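Local coordinates for protein proabylysin (Pyrococcus abyssi, PDB 4JIU) that is the zymogen of a soluble zinc metallopeptidase of the minigluzincin group, probably a minimal version of the catalytic domains of integral-membrane metallopeptidases, at residues L5-V19 and M54-K66. The protein carries 1 engineered substitution. Numbering follows the deposited sequence. Where two conformers were deposited one is given.
With ZN (zinc ion), chain B.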
loop_
_atom_site.group_PDB
_atom_site.type_symbol
_atom_site.label_atom_id
_atom_site.label_comp_id
_atom_site.label_asym_id
_atom_site.label_seq_id
_atom_site.Cartn_x
_atom_site.Cartn_y
_atom_site.Cartn_z
ATOM N N LEU A 5 1.370 9.619 -6.517
ATOM C CA LEU A 5 0.345 8.827 -5.828
ATOM C C LEU A 5 0.505 8.825 -4.331
ATOM O O LEU A 5 -0.431 8.937 -3.568
ATOM C CB LEU A 5 0.345 7.371 -6.335
ATOM C CG LEU A 5 -0.088 7.131 -7.771
ATOM C CD1 LEU A 5 -0.034 5.658 -8.175
ATOM C CD2 LEU A 5 -1.484 7.648 -7.973
ATOM N N LEU A 6 1.773 8.689 -3.920
ATOM C CA LEU A 6 2.050 8.704 -2.498
ATOM C C LEU A 6 1.636 10.008 -1.805
ATOM O O LEU A 6 1.058 9.962 -0.716
ATOM C CB LEU A 6 3.558 8.469 -2.303
ATOM C CG LEU A 6 4.057 8.499 -0.874
ATOM C CD1 LEU A 6 3.566 7.240 -0.179
ATOM C CD2 LEU A 6 5.568 8.646 -0.869
ATOM N N GLU A 7 1.862 11.134 -2.475
ATOM C CA GLU A 7 1.436 12.407 -1.865
ATOM C C GLU A 7 -0.074 12.454 -1.714
ATOM O O GLU A 7 -0.600 12.922 -0.697
ATOM C CB GLU A 7 1.981 13.526 -2.705
ATOM C CG GLU A 7 2.203 14.928 -2.239
ATOM C CD GLU A 7 2.925 15.780 -3.266
ATOM O OE1 GLU A 7 2.285 16.230 -4.246
ATOM O OE2 GLU A 7 4.149 16.047 -3.136
ATOM N N HIS A 8 -0.791 12.003 -2.734
ATOM C CA HIS A 8 -2.263 11.960 -2.647
ATOM C C HIS A 8 -2.695 11.027 -1.525
ATOM O O HIS A 8 -3.651 11.338 -0.817
ATOM C CB HIS A 8 -2.873 11.509 -3.983
ATOM C CG HIS A 8 -2.798 12.485 -5.093
ATOM N ND1 HIS A 8 -3.277 13.762 -4.998
ATOM C CD2 HIS A 8 -2.310 12.353 -6.349
ATOM C CE1 HIS A 8 -3.080 14.399 -6.146
ATOM N NE2 HIS A 8 -2.495 13.562 -6.986
ATOM N N ALA A 9 -2.057 9.889 -1.367
ATOM C CA ALA A 9 -2.401 8.955 -0.302
ATOM C C ALA A 9 -2.172 9.540 1.068
ATOM O O ALA A 9 -3.019 9.400 1.964
ATOM C CB ALA A 9 -1.593 7.665 -0.520
ATOM N N LYS A 10 -1.026 10.206 1.280
ATOM C CA LYS A 10 -0.783 10.880 2.564
ATOM C C LYS A 10 -1.816 11.935 2.832
ATOM O O LYS A 10 -2.259 12.077 3.981
ATOM C CB LYS A 10 0.627 11.479 2.505
ATOM C CG LYS A 10 1.760 10.485 2.561
ATOM C CD LYS A 10 3.095 11.096 2.270
ATOM C CE LYS A 10 3.383 12.307 3.101
ATOM N NZ LYS A 10 4.714 12.847 2.732
ATOM N N ASP A 11 -2.230 12.683 1.836
ATOM C CA ASP A 11 -3.239 13.742 2.040
ATOM C C ASP A 11 -4.573 13.151 2.469
ATOM O O ASP A 11 -5.238 13.646 3.399
ATOM C CB ASP A 11 -3.326 14.585 0.784
ATOM C CG ASP A 11 -2.160 15.513 0.532
ATOM O OD1 ASP A 11 -1.224 15.707 1.352
ATOM O OD2 ASP A 11 -2.120 16.109 -0.564
ATOM N N ILE A 12 -4.982 12.055 1.803
ATOM C CA ILE A 12 -6.279 11.474 2.174
ATOM C C ILE A 12 -6.276 10.859 3.551
ATOM O O ILE A 12 -7.246 10.950 4.299
ATOM C CB ILE A 12 -6.738 10.488 1.087
ATOM C CG1 ILE A 12 -7.022 11.228 -0.214
ATOM C CG2 ILE A 12 -7.950 9.691 1.517
ATOM C CD1 ILE A 12 -7.256 10.269 -1.344
ATOM N N LEU A 13 -5.168 10.177 3.867
ATOM C CA LEU A 13 -5.099 9.541 5.181
ATOM C C LEU A 13 -4.852 10.584 6.257
ATOM O O LEU A 13 -5.031 10.305 7.448
ATOM C CB LEU A 13 -4.050 8.436 5.281
ATOM C CG LEU A 13 -4.181 7.239 4.349
ATOM C CD1 LEU A 13 -3.162 6.172 4.757
ATOM C CD2 LEU A 13 -5.559 6.687 4.376
ATOM N N GLY A 14 -4.378 11.769 5.878
ATOM C CA GLY A 14 -3.962 12.752 6.893
ATOM C C GLY A 14 -2.716 12.322 7.638
ATOM O O GLY A 14 -2.639 12.388 8.882
ATOM N N TYR A 15 -1.713 11.960 6.837
ATOM C CA TYR A 15 -0.492 11.339 7.386
ATOM C C TYR A 15 0.748 12.041 6.834
ATOM O O TYR A 15 1.271 11.530 5.834
ATOM C CB TYR A 15 -0.457 9.875 7.031
ATOM C CG TYR A 15 0.541 9.076 7.825
ATOM C CD1 TYR A 15 0.529 9.042 9.215
ATOM C CD2 TYR A 15 1.511 8.312 7.206
ATOM C CE1 TYR A 15 1.438 8.301 9.936
ATOM C CE2 TYR A 15 2.415 7.553 7.909
ATOM C CZ TYR A 15 2.398 7.548 9.292
ATOM O OH TYR A 15 3.318 6.767 9.956
ATOM N N GLN A 16 1.181 13.070 7.483
ATOM C CA GLN A 16 2.291 13.873 6.979
ATOM C C GLN A 16 3.548 13.423 7.652
ATOM O O GLN A 16 3.937 13.929 8.724
ATOM C CB GLN A 16 2.004 15.348 7.153
ATOM C CG GLN A 16 0.779 15.868 6.370
ATOM C CD GLN A 16 0.719 15.491 4.915
ATOM O OE1 GLN A 16 1.693 15.559 4.153
ATOM N NE2 GLN A 16 -0.477 15.092 4.454
ATOM N N ARG A 17 4.140 12.442 7.049
ATOM C CA ARG A 17 5.397 11.845 7.444
ATOM C C ARG A 17 6.205 11.686 6.162
ATOM O O ARG A 17 5.608 11.303 5.138
ATOM C CB ARG A 17 5.222 10.491 8.058
ATOM C CG ARG A 17 6.464 9.757 8.485
ATOM C CD ARG A 17 6.067 8.381 9.030
ATOM N NE ARG A 17 7.251 7.634 9.461
ATOM C CZ ARG A 17 7.202 6.442 10.023
ATOM N NH1 ARG A 17 6.039 5.842 10.148
ATOM N NH2 ARG A 17 8.290 5.822 10.418
ATOM N N PRO A 18 7.507 11.875 6.201
ATOM C CA PRO A 18 8.341 11.776 4.987
ATOM C C PRO A 18 8.685 10.349 4.607
ATOM O O PRO A 18 9.832 9.919 4.587
ATOM C CB PRO A 18 9.593 12.584 5.384
ATOM C CG PRO A 18 9.709 12.342 6.835
ATOM C CD PRO A 18 8.287 12.417 7.323
ATOM N N VAL A 19 7.636 9.600 4.295
ATOM C CA VAL A 19 7.761 8.179 3.911
ATOM C C VAL A 19 8.467 8.129 2.572
ATOM O O VAL A 19 8.097 8.844 1.632
ATOM C CB VAL A 19 6.338 7.565 3.864
ATOM C CG1 VAL A 19 6.443 6.160 3.292
ATOM C CG2 VAL A 19 5.716 7.596 5.231
ATOM N N MET A 54 -2.112 0.240 -8.017
ATOM C CA MET A 54 -0.921 0.866 -7.389
ATOM C C MET A 54 -1.322 1.696 -6.175
ATOM O O MET A 54 -0.662 1.672 -5.143
ATOM C CB MET A 54 -0.217 1.770 -8.410
ATOM C CG MET A 54 0.465 1.054 -9.525
ATOM S SD MET A 54 1.462 2.144 -10.586
ATOM C CE MET A 54 0.283 2.392 -11.901
ATOM N N PHE A 55 -2.389 2.478 -6.349
ATOM C CA PHE A 55 -2.856 3.314 -5.250
ATOM C C PHE A 55 -3.269 2.437 -4.060
ATOM O O PHE A 55 -2.998 2.794 -2.919
ATOM C CB PHE A 55 -4.021 4.202 -5.703
ATOM C CG PHE A 55 -4.265 5.386 -4.802
ATOM C CD1 PHE A 55 -3.258 6.329 -4.568
ATOM C CD2 PHE A 55 -5.514 5.558 -4.200
ATOM C CE1 PHE A 55 -3.498 7.420 -3.793
ATOM C CE2 PHE A 55 -5.741 6.709 -3.425
ATOM C CZ PHE A 55 -4.731 7.611 -3.226
ATOM N N TYR A 56 -3.949 1.318 -4.323
ATOM C CA TYR A 56 -4.295 0.409 -3.230
ATOM C C TYR A 56 -3.074 0.002 -2.446
ATOM O O TYR A 56 -3.055 -0.047 -1.239
ATOM C CB TYR A 56 -5.116 -0.811 -3.745
ATOM C CG TYR A 56 -5.353 -1.726 -2.577
ATOM C CD1 TYR A 56 -6.330 -1.383 -1.632
ATOM C CD2 TYR A 56 -4.606 -2.835 -2.288
ATOM C CE1 TYR A 56 -6.553 -2.153 -0.549
ATOM C CE2 TYR A 56 -4.774 -3.578 -1.166
ATOM C CZ TYR A 56 -5.764 -3.240 -0.269
ATOM O OH TYR A 56 -5.996 -3.971 0.864
ATOM N N ILE A 57 -2.028 -0.456 -3.169
ATOM C CA ILE A 57 -0.827 -0.896 -2.485
ATOM C C ILE A 57 -0.259 0.209 -1.594
ATOM O O ILE A 57 0.119 -0.052 -0.457
ATOM C CB ILE A 57 0.212 -1.435 -3.497
ATOM C CG1 ILE A 57 -0.326 -2.705 -4.174
ATOM C CG2 ILE A 57 1.547 -1.650 -2.814
ATOM C CD1 ILE A 57 0.439 -3.135 -5.357
ATOM N N LEU A 58 -0.152 1.418 -2.127
ATOM C CA LEU A 58 0.356 2.525 -1.341
ATOM C C LEU A 58 -0.501 2.791 -0.130
ATOM O O LEU A 58 0.015 3.041 0.970
ATOM C CB LEU A 58 0.506 3.764 -2.218
ATOM C CG LEU A 58 1.619 3.676 -3.261
ATOM C CD1 LEU A 58 1.600 4.925 -4.135
ATOM C CD2 LEU A 58 2.991 3.509 -2.675
ATOM N N ILE A 59 -1.830 2.820 -0.291
ATOM C CA ILE A 59 -2.743 3.044 0.813
ATOM C C ILE A 59 -2.616 1.923 1.836
ATOM O O ILE A 59 -2.600 2.235 3.053
ATOM C CB ILE A 59 -4.173 3.219 0.303
ATOM C CG1 ILE A 59 -4.403 4.566 -0.397
ATOM C CG2 ILE A 59 -5.194 2.986 1.417
ATOM C CD1 ILE A 59 -4.423 5.758 0.532
ATOM N N HIS A 60 -2.556 0.685 1.399
ATOM C CA HIS A 60 -2.418 -0.449 2.298
ATOM C C HIS A 60 -1.165 -0.310 3.120
ATOM O O HIS A 60 -1.158 -0.498 4.355
ATOM C CB HIS A 60 -2.466 -1.732 1.464
ATOM C CG HIS A 60 -2.355 -2.977 2.298
ATOM N ND1 HIS A 60 -3.415 -3.838 2.462
ATOM C CD2 HIS A 60 -1.367 -3.580 2.999
ATOM C CE1 HIS A 60 -3.076 -4.869 3.226
ATOM N NE2 HIS A 60 -1.803 -4.708 3.598
ATOM N N GLU A 61 -0.050 -0.037 2.442
ATOM C CA GLU A 61 1.214 0.057 3.175
ATOM C C GLU A 61 1.283 1.286 4.100
ATOM O O GLU A 61 1.727 1.197 5.223
ATOM C CB GLU A 61 2.387 -0.022 2.227
ATOM C CG GLU A 61 2.456 -1.322 1.443
ATOM C CD GLU A 61 2.504 -2.564 2.296
ATOM O OE1 GLU A 61 2.882 -2.587 3.470
ATOM O OE2 GLU A 61 2.124 -3.628 1.719
ATOM N N LEU A 62 0.757 2.424 3.635
ATOM C CA LEU A 62 0.680 3.603 4.459
ATOM C C LEU A 62 -0.225 3.341 5.670
ATOM O O LEU A 62 0.070 3.849 6.760
ATOM C CB LEU A 62 0.145 4.843 3.736
ATOM C CG LEU A 62 1.121 5.499 2.778
ATOM C CD1 LEU A 62 0.408 6.524 1.929
ATOM C CD2 LEU A 62 2.290 6.152 3.509
ATOM N N ALA A 63 -1.297 2.575 5.511
ATOM C CA ALA A 63 -2.170 2.238 6.603
ATOM C C ALA A 63 -1.453 1.441 7.671
ATOM O O ALA A 63 -1.684 1.635 8.872
ATOM C CB ALA A 63 -3.418 1.504 6.101
ATOM N N HIS A 64 -0.539 0.561 7.280
ATOM C CA HIS A 64 0.285 -0.160 8.268
ATOM C C HIS A 64 1.059 0.838 9.099
ATOM O O HIS A 64 1.119 0.785 10.321
ATOM C CB HIS A 64 1.241 -1.135 7.593
ATOM C CG HIS A 64 0.634 -2.446 7.255
ATOM N ND1 HIS A 64 0.122 -3.284 8.238
ATOM C CD2 HIS A 64 0.493 -3.097 6.079
ATOM C CE1 HIS A 64 -0.334 -4.375 7.623
ATOM N NE2 HIS A 64 -0.139 -4.308 6.301
ATOM N N LEU A 65 1.720 1.767 8.432
ATOM C CA LEU A 65 2.562 2.748 9.082
ATOM C C LEU A 65 1.721 3.638 9.989
ATOM O O LEU A 65 2.115 3.900 11.149
ATOM C CB LEU A 65 3.303 3.597 8.056
ATOM C CG LEU A 65 4.408 2.890 7.301
ATOM C CD1 LEU A 65 4.955 3.839 6.206
ATOM C CD2 LEU A 65 5.517 2.401 8.177
ATOM N N LYS A 66 0.605 4.141 9.509
ATOM C CA LYS A 66 -0.213 5.057 10.296
ATOM C C LYS A 66 -0.860 4.388 11.490
ATOM O O LYS A 66 -0.914 4.949 12.565
ATOM C CB LYS A 66 -1.250 5.671 9.405
ATOM C CG LYS A 66 -1.998 6.803 10.140
ATOM C CD LYS A 66 -2.968 7.425 9.123
ATOM C CE LYS A 66 -3.524 8.732 9.642
ATOM N NZ LYS A 66 -4.480 8.407 10.749
HETATM ZN ZN ZN B . -0.847 -5.680 5.036
HETATM O O HOH W 1 5.019 3.575 11.597
#
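L62 of helix 54-66 enters helix 5-13 as a knob among L6, A9, K10 and L13, and L13 answers as a reciprocal knob among I59, L62, A63 and K66. These two interlocked side chains, with buried A9 and I59 beside them, make the tightly packed part: A9 CB meets I59 CD1 at 3.6 Å. The short helix axes come within 9.6 Å, crossing at -49°. At the other end the F55 ring sits among L5, A9 and the more exposed H8 and I12, its edge turned to L5 O, with CE1 at 3.4 Å, while I59 CG1 lies over one face.

Beyond the Schellman turn at G14 the contact becomes more polar and more open to solvent, with Y15, R17 and K66 all partly exposed. A chi1 of -165°, CG trans to N, lays the Y15 ring along the K66 side chain; K66 CB stands 3.9 Å from the ring centroid, 15° off the normal, a CH-pi contact, with R17 CB over the opposite face. R17 NH1 donates to Y15 OH in the guanidinium plane (2.9 Å), and a water links the same nitrogen to L65 O. Replacing Y15 with alanine would probably uncover the K66 methylenes and deprive R17 NH1 of its hydroxyl acceptor.

The opposite flank of helix 54-66 carries H60 and H64 of the HExxH pattern, which bind zinc together with H72 and V105. Helix 5-13 therefore backs the metal-bearing helix, whose other sides meet strand 31-34 through L65 and E61, helix 74-80 through A63 and the K66–E79 salt bridge, and helix 88-100 through Y56.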